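Local atomic coordinates of cysteine desulfurase (Stenotrophomonas maltophilia, PDB entry 6WCI), a protein that probably removes sulfur from L-cysteine to yield L-alanine, using pyridoxal 5'-phosphate, and passes the sulfur on to a carrier. Residues R343-A348 with F392-T397. Sequence-based numbering, arbitrary orientation.
Sequences RIIGEA and FGVAAT
Ile-345 sends its two branches to different partners: the CG2 methyl sits on the ring of Phe-392, and the delta methyl reaches Val-394 and Thr-397, beyond the helix end. Ile-345 CG2 lies 3.6 Å from the Phe-392 ring centroid and only 10° off the ring normal, a CH-pi contact centred over the face, with all six ring carbons at similar range. The chi1 rotamer, -71°, puts CG2 anti to the backbone N, against the ring, and sends CG1, extended on to CD1, toward Val-394 and Thr-397. Ile-345 CD1 meets Val-394 CG2 tip to tip at 4.1 Å and comes closer to Thr-397 CG2, at 3.6 Å, where the two side chains run at a slant to each other. Ile-345 is buried, and Leu-197 also touches its side chain.

Arg-343, two residues earlier on the same side of the strand, approaches the Phe-392 ring obliquely. Its chain is stretched from CG to NE and brings Arg-343 NH2 to 3.5 Å from Phe-392 CD1, the guanidinium plane turned 59° from that of the ring. Ile-345 CG1 lies over the centre of one face of the Arg-343 guanidinium, 3.9 Å from its plane, so the arginine and the phenylalanine both pack on the isoleucine. Thr-397 gives its methyl to Ile-345 CD1, while its OG1 is hydrogen-bonded to NE2 of His-383.

Phe-392 ends helix 386-392, and Gly-393 leaves helical geometry with positive phi, starting the turn that carries Val-394 across to Ile-345. Strand 354-359 lies between strands 342-345 and 397-401, and Val-394 also touches its Leu-358. Helix end and loop thus fold over the smaller mixed sheet at strand 342-345, outermost within this chain, and Thr-397 joins from strand 397-401, in the fold of class-V pyridoxal-phosphate-dependent aminotransferases.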
loop_
_atom_site.group_PDB
_atom_site.type_symbol
_atom_site.label_atom_id
_atom_site.label_comp_id
_atom_site.label_asym_id
_atom_site.label_seq_id
_atom_site.Cartn_x
_atom_site.Cartn_y
_atom_site.Cartn_z
ATOM N N ARG B 343 4.217 -3.223 38.168
ATOM C CA ARG B 343 4.490 -1.822 37.881
ATOM C C ARG B 343 3.889 -1.484 36.524
ATOM O O ARG B 343 4.205 -2.137 35.527
ATOM C CB ARG B 343 5.997 -1.572 37.908
ATOM C CG ARG B 343 6.498 -0.413 37.088
ATOM C CD ARG B 343 7.815 0.046 37.678
ATOM N NE ARG B 343 8.589 0.983 36.867
ATOM C CZ ARG B 343 8.176 2.185 36.479
ATOM N NH1 ARG B 343 6.951 2.611 36.767
ATOM N NH2 ARG B 343 8.991 2.957 35.778
ATOM N N ILE B 344 3.005 -0.491 36.498
ATOM C CA ILE B 344 2.376 -0.026 35.267
ATOM C C ILE B 344 3.171 1.162 34.747
ATOM O O ILE B 344 3.361 2.154 35.456
ATOM C CB ILE B 344 0.908 0.356 35.499
ATOM C CG1 ILE B 344 0.072 -0.891 35.809
ATOM C CG2 ILE B 344 0.355 1.092 34.290
ATOM C CD1 ILE B 344 -1.330 -0.595 36.330
ATOM N N ILE B 345 3.632 1.070 33.507
ATOM C CA ILE B 345 4.410 2.130 32.882
ATOM C C ILE B 345 3.446 2.940 32.024
ATOM O O ILE B 345 3.094 2.546 30.907
ATOM C CB ILE B 345 5.587 1.566 32.087
ATOM C CG1 ILE B 345 6.626 1.016 33.064
ATOM C CG2 ILE B 345 6.213 2.642 31.206
ATOM C CD1 ILE B 345 7.596 0.053 32.448
ATOM N N GLY B 346 3.007 4.075 32.560
ATOM C CA GLY B 346 2.045 4.916 31.877
ATOM C C GLY B 346 0.760 5.036 32.666
ATOM O O GLY B 346 -0.170 4.234 32.493
ATOM N N GLU B 347 0.705 6.029 33.551
ATOM C CA GLU B 347 -0.457 6.285 34.390
ATOM C C GLU B 347 -0.837 7.751 34.309
ATOM O O GLU B 347 -1.064 8.425 35.319
ATOM C CB GLU B 347 -0.210 5.881 35.847
ATOM C CG GLU B 347 0.893 4.852 36.046
ATOM C CD GLU B 347 2.089 5.413 36.810
ATOM O OE1 GLU B 347 3.103 4.694 36.957
ATOM O OE2 GLU B 347 2.015 6.571 37.273
ATOM N N ALA B 348 -0.882 8.271 33.089
ATOM C CA ALA B 348 -1.280 9.647 32.868
ATOM C C ALA B 348 -2.739 9.830 33.279
ATOM O O ALA B 348 -3.479 8.857 33.398
ATOM C CB ALA B 348 -1.083 10.023 31.400
ATOM N N PHE B 392 12.667 5.081 30.590
ATOM C CA PHE B 392 12.258 4.325 31.768
ATOM C C PHE B 392 13.337 3.369 32.258
ATOM O O PHE B 392 13.270 2.911 33.404
ATOM C CB PHE B 392 10.951 3.577 31.484
ATOM C CG PHE B 392 9.736 4.454 31.577
ATOM C CD1 PHE B 392 9.238 4.835 32.812
ATOM C CD2 PHE B 392 9.106 4.916 30.437
ATOM C CE1 PHE B 392 8.128 5.653 32.907
ATOM C CE2 PHE B 392 7.990 5.734 30.524
ATOM C CZ PHE B 392 7.507 6.108 31.763
ATOM N N GLY B 393 14.346 3.087 31.437
ATOM C CA GLY B 393 15.409 2.191 31.845
ATOM C C GLY B 393 15.030 0.730 31.883
ATOM O O GLY B 393 15.651 -0.039 32.620
ATOM N N VAL B 394 14.031 0.314 31.105
ATOM C CA VAL B 394 13.598 -1.076 31.078
ATOM C C VAL B 394 13.786 -1.607 29.666
ATOM O O VAL B 394 13.586 -0.882 28.687
ATOM C CB VAL B 394 12.137 -1.231 31.551
ATOM C CG1 VAL B 394 11.964 -0.604 32.925
ATOM C CG2 VAL B 394 11.167 -0.612 30.549
ATOM N N ALA B 395 14.200 -2.867 29.559
ATOM C CA ALA B 395 14.497 -3.431 28.250
ATOM C C ALA B 395 13.247 -3.876 27.512
ATOM O O ALA B 395 13.307 -4.091 26.297
ATOM C CB ALA B 395 15.460 -4.612 28.387
ATOM N N ALA B 396 12.126 -4.019 28.213
ATOM C CA ALA B 396 10.894 -4.498 27.608
ATOM C C ALA B 396 9.758 -4.282 28.593
ATOM O O ALA B 396 9.981 -4.019 29.776
ATOM C CB ALA B 396 10.993 -5.978 27.219
ATOM N N THR B 397 8.535 -4.375 28.079
ATOM C CA THR B 397 7.339 -4.410 28.903
ATOM C C THR B 397 6.388 -5.435 28.310
ATOM O O THR B 397 6.519 -5.838 27.152
ATOM C CB THR B 397 6.618 -3.054 28.981
ATOM O OG1 THR B 397 6.087 -2.717 27.691
ATOM C CG2 THR B 397 7.557 -1.950 29.459
#